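Diphthine synthase (Aeropyrum pernix, PDB 1WDE) probably catalyses the S-adenosyl-L-methionine-dependent trimethylation of a modified histidine in elongation factor 2, yielding diphthine on the pathway to diphthamide. Local coordinates at residues V13-G16 with M21-L24; P94-T99 with G119-Q124; A125-T130 with G138-L143; A171-D176 with L182-G187. All coordinates share one frame; numbering follows the deposited sequence.

Contact 1. Residues V13-G16 with M21-L24; sequences VGWG and MQTL
Trp15 and Gln22 make most of the direct contact here, next to a water-mediated link that starts one residue earlier. At Gly14 a water donates to Gly14 O over a short 2.5 Å and accepts from Thr23 N at 3.1 Å, so it bridges Gly14 to Thr23, the N-cap residue of helix 24-32. At Trp15, Gln22 CG stands over one face of the indole, 3.3 Å from the centroid of the five-membered ring and only 11° off the ring normal, which identifies a CH-pi interaction. The methylene is brought there by chi1 of Gln22, -64°, which turns CG anti to the carbonyl carbon; beyond it the chain bends at chi2. Trp15 NE1 is hydrogen-bonded to Ser52 OG. Gly16, at a positive phi that glycine tolerates easily, passes close to Met21, a selenomethionine, with Gly16 CA 3.8 Å from Met21 O. Trp15 and Gly16 both face Gly92, forming a classic beta bulge. Strand 9-14 runs between parallel strands 85-90 and 113-117, while the indole packs against Leu27 and Val30 of helix 24-32 and Leu49 and Ala56 of helix 47-57.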
loop_
_atom_site.group_PDB
_atom_site.type_symbol
_atom_site.label_atom_id
_atom_site.label_comp_id
_atom_site.label_asym_id
_atom_site.label_seq_id
_atom_site.Cartn_x
_atom_site.Cartn_y
_atom_site.Cartn_z
ATOM N N VAL A 13 -16.056 6.260 -1.236
ATOM C CA VAL A 13 -15.334 7.474 -0.889
ATOM C C VAL A 13 -13.972 7.333 -0.194
ATOM O O VAL A 13 -13.862 6.706 0.862
ATOM C CB VAL A 13 -16.246 8.338 0.017
ATOM C CG1 VAL A 13 -15.677 9.740 0.172
ATOM C CG2 VAL A 13 -17.665 8.379 -0.568
ATOM N N GLY A 14 -12.941 7.936 -0.783
ATOM C CA GLY A 14 -11.624 7.916 -0.166
ATOM C C GLY A 14 -11.596 9.095 0.805
ATOM O O GLY A 14 -11.905 10.226 0.436
ATOM N N TRP A 15 -11.236 8.836 2.052
ATOM C CA TRP A 15 -11.205 9.868 3.077
ATOM C C TRP A 15 -9.818 10.485 3.349
ATOM O O TRP A 15 -9.702 11.421 4.134
ATOM C CB TRP A 15 -11.749 9.275 4.380
ATOM C CG TRP A 15 -12.444 10.261 5.271
ATOM C CD1 TRP A 15 -12.058 10.654 6.517
ATOM C CD2 TRP A 15 -13.670 10.956 4.992
ATOM N NE1 TRP A 15 -12.967 11.549 7.036
ATOM C CE2 TRP A 15 -13.964 11.753 6.122
ATOM C CE3 TRP A 15 -14.544 10.982 3.896
ATOM C CZ2 TRP A 15 -15.099 12.571 6.191
ATOM C CZ3 TRP A 15 -15.675 11.796 3.960
ATOM C CH2 TRP A 15 -15.940 12.583 5.106
ATOM N N GLY A 16 -8.773 9.996 2.691
ATOM C CA GLY A 16 -7.442 10.519 2.981
ATOM C C GLY A 16 -6.931 9.705 4.166
ATOM O O GLY A 16 -7.712 8.999 4.797
HETATM N N MSE A 21 -7.114 15.690 5.748
HETATM C CA MSE A 21 -6.778 15.299 4.391
HETATM C C MSE A 21 -7.987 14.908 3.551
HETATM O O MSE A 21 -7.836 14.245 2.523
HETATM C CB MSE A 21 -5.745 14.171 4.424
HETATM C CG MSE A 21 -4.510 14.543 5.227
HETATM SE SE MSE A 21 -3.075 13.269 4.960
HETATM C CE MSE A 21 -2.667 13.843 3.142
ATOM N N GLN A 22 -9.185 15.337 3.973
ATOM C CA GLN A 22 -10.423 15.035 3.233
ATOM C C GLN A 22 -10.690 16.091 2.157
ATOM O O GLN A 22 -10.444 17.274 2.386
ATOM C CB GLN A 22 -11.620 14.976 4.193
ATOM C CG GLN A 22 -11.522 13.860 5.203
ATOM C CD GLN A 22 -10.386 14.071 6.185
ATOM O OE1 GLN A 22 -9.558 13.177 6.413
ATOM N NE2 GLN A 22 -10.340 15.253 6.775
ATOM N N THR A 23 -11.175 15.687 0.974
ATOM C CA THR A 23 -11.446 16.693 -0.055
ATOM C C THR A 23 -12.853 17.236 0.201
ATOM O O THR A 23 -13.646 16.611 0.894
ATOM C CB THR A 23 -11.387 16.119 -1.504
ATOM O OG1 THR A 23 -12.313 15.037 -1.627
ATOM C CG2 THR A 23 -9.949 15.624 -1.846
ATOM N N LEU A 24 -13.144 18.403 -0.350
ATOM C CA LEU A 24 -14.467 19.015 -0.188
ATOM C C LEU A 24 -15.572 18.101 -0.738
ATOM O O LEU A 24 -16.609 17.881 -0.087
ATOM C CB LEU A 24 -14.498 20.364 -0.912
ATOM C CG LEU A 24 -13.449 21.365 -0.419
ATOM C CD1 LEU A 24 -13.485 22.611 -1.280
ATOM C CD2 LEU A 24 -13.714 21.710 1.041
HETATM O O HOH W 1 -11.136 12.619 0.284
#

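Contact 2. Residues P94-T99 with G119-Q124; sequences PMVATT and GVSGVQ
Val96 meets Ser121 and Val123 through van der Waals contact alone. Its CG1 methyl does most of the touching, lying 3.9 Å from Val123 CG2 and 3.8 Å from Ser121 OG. With chi1 of Val96 at 176°, this methyl is the branch trans to the backbone N and enters the angle between these two side chains, while Val96 CG2 stays 4.1 Å from Ser121 OG. The interface is small, burying 148 Å² in total.

Within each segment a side-chain hydrogen bond fixes the local shape. Ser121 is the N-cap of helix 122-130: Gln124 N donates to Ser121 OG at 3.2 Å and a nearly straight 166°, so the oxygen beside the Val96 methyl has its position set by the helix end. In the other loop Thr98 OG1 donates to Pro94 O at 2.6 Å, closing the turn that presents Val96; the donor lies 31° from the carbonyl plane. The carboxylate of Asp93 in addition joins the two loops, OD2 to Met95 N and OD1 to Gly119 N.

Asp93, Val96, Ser121 and Gly122 probably bind S-adenosyl-L-methionine, as inferred from related enzymes, so the contact probably lines the cofactor site. Loop 94-99 links strand 85-90 to helix 100-109, Pro94 rests on Tyr116 of strand 113-117, and Val123 packs on Thr170 and Leu172 of strand 168-173.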
loop_
_atom_site.group_PDB
_atom_site.type_symbol
_atom_site.label_atom_id
_atom_site.label_comp_id
_atom_site.label_asym_id
_atom_site.label_seq_id
_atom_site.Cartn_x
_atom_site.Cartn_y
_atom_site.Cartn_z
ATOM N N PRO A 94 -10.277 4.343 -1.994
ATOM C CA PRO A 94 -10.889 3.014 -2.121
ATOM C C PRO A 94 -10.358 2.092 -3.222
ATOM O O PRO A 94 -10.521 0.879 -3.142
ATOM C CB PRO A 94 -12.369 3.338 -2.295
ATOM C CG PRO A 94 -12.346 4.655 -3.029
ATOM C CD PRO A 94 -11.246 5.410 -2.318
HETATM N N MSE A 95 -9.705 2.650 -4.237
HETATM C CA MSE A 95 -9.204 1.827 -5.330
HETATM C C MSE A 95 -7.725 1.455 -5.165
HETATM O O MSE A 95 -7.150 0.721 -5.980
HETATM C CB MSE A 95 -9.411 2.558 -6.660
HETATM C CG MSE A 95 -10.863 2.933 -6.922
HETATM SE SE MSE A 95 -12.009 1.350 -6.828
HETATM C CE MSE A 95 -13.641 2.065 -7.629
ATOM N N VAL A 96 -7.109 1.948 -4.102
ATOM C CA VAL A 96 -5.703 1.662 -3.883
ATOM C C VAL A 96 -5.452 0.643 -2.791
ATOM O O VAL A 96 -5.610 0.936 -1.612
ATOM C CB VAL A 96 -4.913 2.956 -3.543
ATOM C CG1 VAL A 96 -3.441 2.614 -3.206
ATOM C CG2 VAL A 96 -4.962 3.913 -4.733
ATOM N N ALA A 97 -5.063 -0.560 -3.194
ATOM C CA ALA A 97 -4.729 -1.603 -2.239
ATOM C C ALA A 97 -5.874 -2.101 -1.361
ATOM O O ALA A 97 -5.714 -2.240 -0.152
ATOM C CB ALA A 97 -3.578 -1.130 -1.355
ATOM N N THR A 98 -7.028 -2.340 -1.974
ATOM C CA THR A 98 -8.197 -2.887 -1.276
ATOM C C THR A 98 -8.934 -3.627 -2.378
ATOM O O THR A 98 -8.595 -3.471 -3.549
ATOM C CB THR A 98 -9.135 -1.800 -0.731
ATOM O OG1 THR A 98 -9.931 -1.285 -1.805
ATOM C CG2 THR A 98 -8.340 -0.662 -0.104
ATOM N N THR A 99 -9.914 -4.450 -2.034
ATOM C CA THR A 99 -10.659 -5.146 -3.076
ATOM C C THR A 99 -12.060 -4.543 -3.279
ATOM O O THR A 99 -12.951 -5.213 -3.802
ATOM C CB THR A 99 -10.805 -6.656 -2.766
ATOM O OG1 THR A 99 -11.297 -6.818 -1.431
ATOM C CG2 THR A 99 -9.471 -7.373 -2.929
ATOM N N GLY A 119 -9.590 9.781 -2.876
ATOM C CA GLY A 119 -9.000 10.320 -1.662
ATOM C C GLY A 119 -7.486 10.213 -1.791
ATOM O O GLY A 119 -6.993 9.424 -2.608
ATOM N N VAL A 120 -6.733 10.999 -1.027
ATOM C CA VAL A 120 -5.270 10.884 -1.092
ATOM C C VAL A 120 -4.880 9.595 -0.366
ATOM O O VAL A 120 -5.222 9.419 0.813
ATOM C CB VAL A 120 -4.546 12.065 -0.395
ATOM C CG1 VAL A 120 -3.030 11.813 -0.392
ATOM C CG2 VAL A 120 -4.840 13.376 -1.120
ATOM N N SER A 121 -4.191 8.673 -1.045
ATOM C CA SER A 121 -3.804 7.460 -0.336
ATOM C C SER A 121 -2.400 7.614 0.250
ATOM O O SER A 121 -1.577 8.392 -0.254
ATOM C CB SER A 121 -3.879 6.230 -1.234
ATOM O OG SER A 121 -2.742 6.104 -2.022
ATOM N N GLY A 122 -2.158 6.913 1.349
ATOM C CA GLY A 122 -0.859 6.970 1.989
ATOM C C GLY A 122 0.207 6.405 1.071
ATOM O O GLY A 122 1.371 6.799 1.144
ATOM N N VAL A 123 -0.185 5.482 0.200
ATOM C CA VAL A 123 0.771 4.895 -0.732
ATOM C C VAL A 123 1.307 5.971 -1.662
ATOM O O VAL A 123 2.514 6.067 -1.877
ATOM C CB VAL A 123 0.127 3.797 -1.625
ATOM C CG1 VAL A 123 1.156 3.284 -2.630
ATOM C CG2 VAL A 123 -0.390 2.638 -0.758
ATOM N N GLN A 124 0.405 6.768 -2.234
ATOM C CA GLN A 124 0.791 7.827 -3.174
ATOM C C GLN A 124 1.645 8.874 -2.481
ATOM O O GLN A 124 2.669 9.313 -3.026
ATOM C CB GLN A 124 -0.463 8.488 -3.787
ATOM C CG GLN A 124 -0.205 9.891 -4.383
ATOM C CD GLN A 124 -1.439 10.813 -4.353
ATOM O OE1 GLN A 124 -1.323 12.028 -4.546
ATOM N NE2 GLN A 124 -2.617 10.234 -4.110
#

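Contact 3. Residues A125-T130 with G138-L143; sequences AARGAT and GGTVTL
The guanidinium of Arg127 meets Thr140 with its edge: Thr140 OG1 lies near the plane of the group, 2.8 Å from Arg127 NH2. Gly138 O approaches obliquely, 4.0 Å from Arg127 NH2. The principal polar partner of the arginine is on another strand, where Thr170 OG1 hydrogen-bonds Arg127 NE.

The backbones are well apart, the closest CA atoms, those of Arg127 and Gly138, being 11.1 Å from each other. An extended side chain bridges this distance: from CG to NE the arginine is fully stretched, chi2 and chi3 both 174°, which carries its head straight out to the strand. The contact is correspondingly slight, at 73 Å². On the helix itself, Thr130 OG1 donates to Arg127 O at 2.7 Å in the carbonyl plane, a side-chain bond back to the carbonyl three residues earlier.

Strand 137-143 is an outer strand of the mixed sheet, paired in parallel with strand 168-173, so Arg127 reaches two adjacent strands. Helix 122-130 also leans on strand 213-217, through Ala126, Ala129 and Thr130 on Val216, while Val141 and Leu143 pack against Val155 of helix 153-165.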
loop_
_atom_site.group_PDB
_atom_site.type_symbol
_atom_site.label_atom_id
_atom_site.label_comp_id
_atom_site.label_asym_id
_atom_site.label_seq_id
_atom_site.Cartn_x
_atom_site.Cartn_y
_atom_site.Cartn_z
ATOM N N ALA A 125 1.223 9.272 -1.281
ATOM C CA ALA A 125 1.964 10.265 -0.516
ATOM C C ALA A 125 3.359 9.729 -0.149
ATOM O O ALA A 125 4.326 10.472 -0.183
ATOM C CB ALA A 125 1.204 10.640 0.757
ATOM N N ALA A 126 3.453 8.443 0.188
ATOM C CA ALA A 126 4.741 7.846 0.541
ATOM C C ALA A 126 5.661 7.860 -0.681
ATOM O O ALA A 126 6.795 8.324 -0.587
ATOM C CB ALA A 126 4.545 6.438 1.030
ATOM N N ARG A 127 5.176 7.359 -1.825
ATOM C CA ARG A 127 5.989 7.367 -3.035
ATOM C C ARG A 127 6.425 8.795 -3.309
ATOM O O ARG A 127 7.596 9.058 -3.604
ATOM C CB ARG A 127 5.200 6.867 -4.235
ATOM C CG ARG A 127 4.925 5.395 -4.217
ATOM C CD ARG A 127 4.004 5.063 -5.379
ATOM N NE ARG A 127 3.803 3.631 -5.531
ATOM C CZ ARG A 127 2.948 3.110 -6.395
ATOM N NH1 ARG A 127 2.218 3.915 -7.164
ATOM N NH2 ARG A 127 2.838 1.801 -6.509
ATOM N N GLY A 128 5.485 9.723 -3.178
ATOM C CA GLY A 128 5.805 11.119 -3.440
ATOM C C GLY A 128 6.870 11.690 -2.515
ATOM O O GLY A 128 7.746 12.456 -2.942
ATOM N N ALA A 129 6.819 11.311 -1.242
ATOM C CA ALA A 129 7.806 11.836 -0.290
ATOM C C ALA A 129 9.250 11.412 -0.591
ATOM O O ALA A 129 10.173 12.131 -0.235
ATOM C CB ALA A 129 7.430 11.426 1.149
ATOM N N THR A 130 9.442 10.247 -1.223
ATOM C CA THR A 130 10.789 9.744 -1.568
ATOM C C THR A 130 11.423 10.579 -2.663
ATOM O O THR A 130 12.645 10.585 -2.835
ATOM C CB THR A 130 10.765 8.280 -2.104
ATOM O OG1 THR A 130 10.172 8.271 -3.406
ATOM C CG2 THR A 130 9.956 7.328 -1.169
ATOM N N GLY A 138 6.918 0.758 -10.363
ATOM C CA GLY A 138 6.313 -0.393 -11.004
ATOM C C GLY A 138 5.269 -1.089 -10.140
ATOM O O GLY A 138 4.476 -0.434 -9.439
ATOM N N GLY A 139 5.255 -2.418 -10.202
ATOM C CA GLY A 139 4.308 -3.214 -9.433
ATOM C C GLY A 139 4.414 -3.019 -7.921
ATOM O O GLY A 139 5.460 -2.600 -7.395
ATOM N N THR A 140 3.315 -3.289 -7.221
ATOM C CA THR A 140 3.268 -3.156 -5.768
ATOM C C THR A 140 3.001 -4.533 -5.166
ATOM O O THR A 140 2.178 -5.283 -5.685
ATOM C CB THR A 140 2.136 -2.183 -5.325
ATOM O OG1 THR A 140 2.412 -0.865 -5.819
ATOM C CG2 THR A 140 2.032 -2.129 -3.781
ATOM N N VAL A 141 3.689 -4.871 -4.080
ATOM C CA VAL A 141 3.482 -6.169 -3.424
ATOM C C VAL A 141 3.157 -5.908 -1.951
ATOM O O VAL A 141 3.338 -4.794 -1.467
ATOM C CB VAL A 141 4.750 -7.039 -3.491
ATOM C CG1 VAL A 141 5.171 -7.247 -4.950
ATOM C CG2 VAL A 141 5.874 -6.365 -2.707
ATOM N N THR A 142 2.651 -6.916 -1.252
ATOM C CA THR A 142 2.363 -6.748 0.172
ATOM C C THR A 142 3.199 -7.796 0.907
ATOM O O THR A 142 3.178 -8.960 0.536
ATOM C CB THR A 142 0.870 -6.974 0.491
ATOM O OG1 THR A 142 0.083 -6.045 -0.263
ATOM C CG2 THR A 142 0.598 -6.723 2.010
ATOM N N LEU A 143 3.955 -7.390 1.924
ATOM C CA LEU A 143 4.776 -8.354 2.663
ATOM C C LEU A 143 3.876 -8.923 3.763
ATOM O O LEU A 143 3.455 -8.203 4.669
ATOM C CB LEU A 143 6.016 -7.659 3.243
ATOM C CG LEU A 143 6.854 -6.884 2.212
ATOM C CD1 LEU A 143 8.100 -6.315 2.884
ATOM C CD2 LEU A 143 7.226 -7.814 1.043
#

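Contact 4. Residues A171-D176 with L182-G187; sequences ALLDVD and LSPGQG
Leu173 and Asp174 meet Leu182 and Pro184 in a buried strand-to-helix contact, at the loop between strand 168-173 and helix 184-202. One backbone bond closes that loop: Leu182 N donates to Asp174 O at 2.9 Å and an almost straight 177°. Next to it, Leu173, also a probable S-adenosyl-L-methionine-binding residue, as in relatives, covers the start of the helix with its methyl branches. Leu173 CD1 sits 3.6 Å from Leu182 O and 4.1 Å from Pro184 CG, and the side chains of Leu173 and Pro184 cross at about a right angle. Leu173 CD2 extends further along, to 4.3 Å from Gly187 CA. Ser183 is the N-cap, with Gln186 N donating to Ser183 OG at 3.1 Å and 157°.

The carboxylate of Asp174 points to other partners. Val175 N meets Asp174 OD2 at 2.9 Å from above the carboxylate plane, Arg148 forms a salt bridge with the same oxygen, and Gly145 N donates to OD1. Both oxygens of this buried acid are therefore satisfied and its rotation is fixed, so a fully partnered charge lies directly beside the apolar packing of strand on helix.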
loop_
_atom_site.group_PDB
_atom_site.type_symbol
_atom_site.label_atom_id
_atom_site.label_comp_id
_atom_site.label_asym_id
_atom_site.label_seq_id
_atom_site.Cartn_x
_atom_site.Cartn_y
_atom_site.Cartn_z
ATOM N N ALA A 171 6.521 -1.722 -1.598
ATOM C CA ALA A 171 6.196 -2.901 -0.813
ATOM C C ALA A 171 5.408 -2.481 0.418
ATOM O O ALA A 171 5.894 -1.743 1.288
ATOM C CB ALA A 171 7.469 -3.648 -0.421
ATOM N N LEU A 172 4.166 -2.944 0.473
ATOM C CA LEU A 172 3.298 -2.616 1.587
ATOM C C LEU A 172 3.492 -3.654 2.693
ATOM O O LEU A 172 3.914 -4.787 2.445
ATOM C CB LEU A 172 1.836 -2.609 1.127
ATOM C CG LEU A 172 1.466 -1.737 -0.091
ATOM C CD1 LEU A 172 -0.054 -1.801 -0.289
ATOM C CD2 LEU A 172 1.919 -0.292 0.103
ATOM N N LEU A 173 3.172 -3.258 3.916
ATOM C CA LEU A 173 3.302 -4.143 5.070
ATOM C C LEU A 173 1.909 -4.606 5.527
ATOM O O LEU A 173 0.976 -3.811 5.638
ATOM C CB LEU A 173 4.003 -3.404 6.220
ATOM C CG LEU A 173 5.451 -2.951 5.979
ATOM C CD1 LEU A 173 5.859 -1.931 7.011
ATOM C CD2 LEU A 173 6.360 -4.157 6.022
ATOM N N ASP A 174 1.791 -5.902 5.762
ATOM C CA ASP A 174 0.563 -6.535 6.232
ATOM C C ASP A 174 0.058 -5.872 7.530
ATOM O O ASP A 174 0.788 -5.125 8.199
ATOM C CB ASP A 174 0.871 -8.014 6.471
ATOM C CG ASP A 174 -0.345 -8.905 6.350
ATOM O OD1 ASP A 174 -0.166 -10.128 6.513
ATOM O OD2 ASP A 174 -1.462 -8.396 6.090
ATOM N N VAL A 175 -1.196 -6.144 7.878
ATOM C CA VAL A 175 -1.831 -5.607 9.090
ATOM C C VAL A 175 -2.631 -6.756 9.709
ATOM O O VAL A 175 -3.347 -7.455 9.000
ATOM C CB VAL A 175 -2.800 -4.439 8.754
ATOM C CG1 VAL A 175 -2.025 -3.198 8.390
ATOM C CG2 VAL A 175 -3.693 -4.822 7.583
ATOM N N ASP A 176 -2.515 -6.974 11.016
ATOM C CA ASP A 176 -3.238 -8.089 11.625
ATOM C C ASP A 176 -4.640 -7.722 12.084
ATOM O O ASP A 176 -5.163 -6.663 11.729
ATOM C CB ASP A 176 -2.452 -8.683 12.802
ATOM C CG ASP A 176 -2.301 -7.710 13.965
ATOM O OD1 ASP A 176 -3.169 -6.821 14.128
ATOM O OD2 ASP A 176 -1.313 -7.852 14.722
ATOM N N LEU A 182 2.444 -4.817 10.537
ATOM C CA LEU A 182 3.607 -5.689 10.640
ATOM C C LEU A 182 4.805 -4.735 10.696
ATOM O O LEU A 182 4.809 -3.712 10.009
ATOM C CB LEU A 182 3.697 -6.536 9.374
ATOM C CG LEU A 182 4.283 -7.943 9.352
ATOM C CD1 LEU A 182 4.992 -8.085 8.031
ATOM C CD2 LEU A 182 5.238 -8.204 10.502
ATOM N N SER A 183 5.811 -5.044 11.506
ATOM C CA SER A 183 6.974 -4.163 11.594
ATOM C C SER A 183 7.848 -4.350 10.366
ATOM O O SER A 183 7.864 -5.425 9.774
ATOM C CB SER A 183 7.821 -4.482 12.839
ATOM O OG SER A 183 8.406 -5.770 12.731
ATOM N N PRO A 184 8.590 -3.300 9.969
ATOM C CA PRO A 184 9.477 -3.372 8.799
ATOM C C PRO A 184 10.456 -4.525 8.940
ATOM O O PRO A 184 10.649 -5.319 8.009
ATOM C CB PRO A 184 10.170 -2.009 8.810
ATOM C CG PRO A 184 9.086 -1.104 9.334
ATOM C CD PRO A 184 8.526 -1.923 10.494
ATOM N N GLY A 185 11.036 -4.654 10.130
ATOM C CA GLY A 185 11.990 -5.719 10.369
ATOM C C GLY A 185 11.403 -7.098 10.187
ATOM O O GLY A 185 12.029 -7.968 9.587
ATOM N N GLN A 186 10.203 -7.329 10.714
ATOM C CA GLN A 186 9.610 -8.635 10.539
ATOM C C GLN A 186 9.161 -8.818 9.082
ATOM O O GLN A 186 9.360 -9.887 8.497
ATOM C CB GLN A 186 8.430 -8.830 11.496
ATOM C CG GLN A 186 7.726 -10.157 11.302
ATOM C CD GLN A 186 6.940 -10.605 12.522
ATOM O OE1 GLN A 186 6.401 -9.786 13.270
ATOM N NE2 GLN A 186 6.862 -11.915 12.721
ATOM N N GLY A 187 8.560 -7.785 8.494
ATOM C CA GLY A 187 8.115 -7.917 7.109
ATOM C C GLY A 187 9.258 -8.261 6.161
ATOM O O GLY A 187 9.142 -9.151 5.313
#

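How the contacts relate
The four contacts follow one another along the chain, and all belong to its tetrapyrrole methylase-like part. Contact 1 belongs to the parallel sheet; contacts 3 and 4 both reach the mixed sheet, where strands 137-143 and 168-173 are neighbours. Contact 2 lies between, its centre 11 Å from those of contacts 1 and 3 and 17 Å from that of contact 4. It touches contact 1 at Gly14 and Pro94, shares helix 122-130 with contact 3, and packs Ala97 and Val123 on Leu172 of contact 4. Contacts 1 and 4, 25 Å apart, occupy opposite sides of the chain's centre. Contact 2, between the sheets, and Leu173 of contact 4, on the mixed sheet, together probably contribute to the cofactor site.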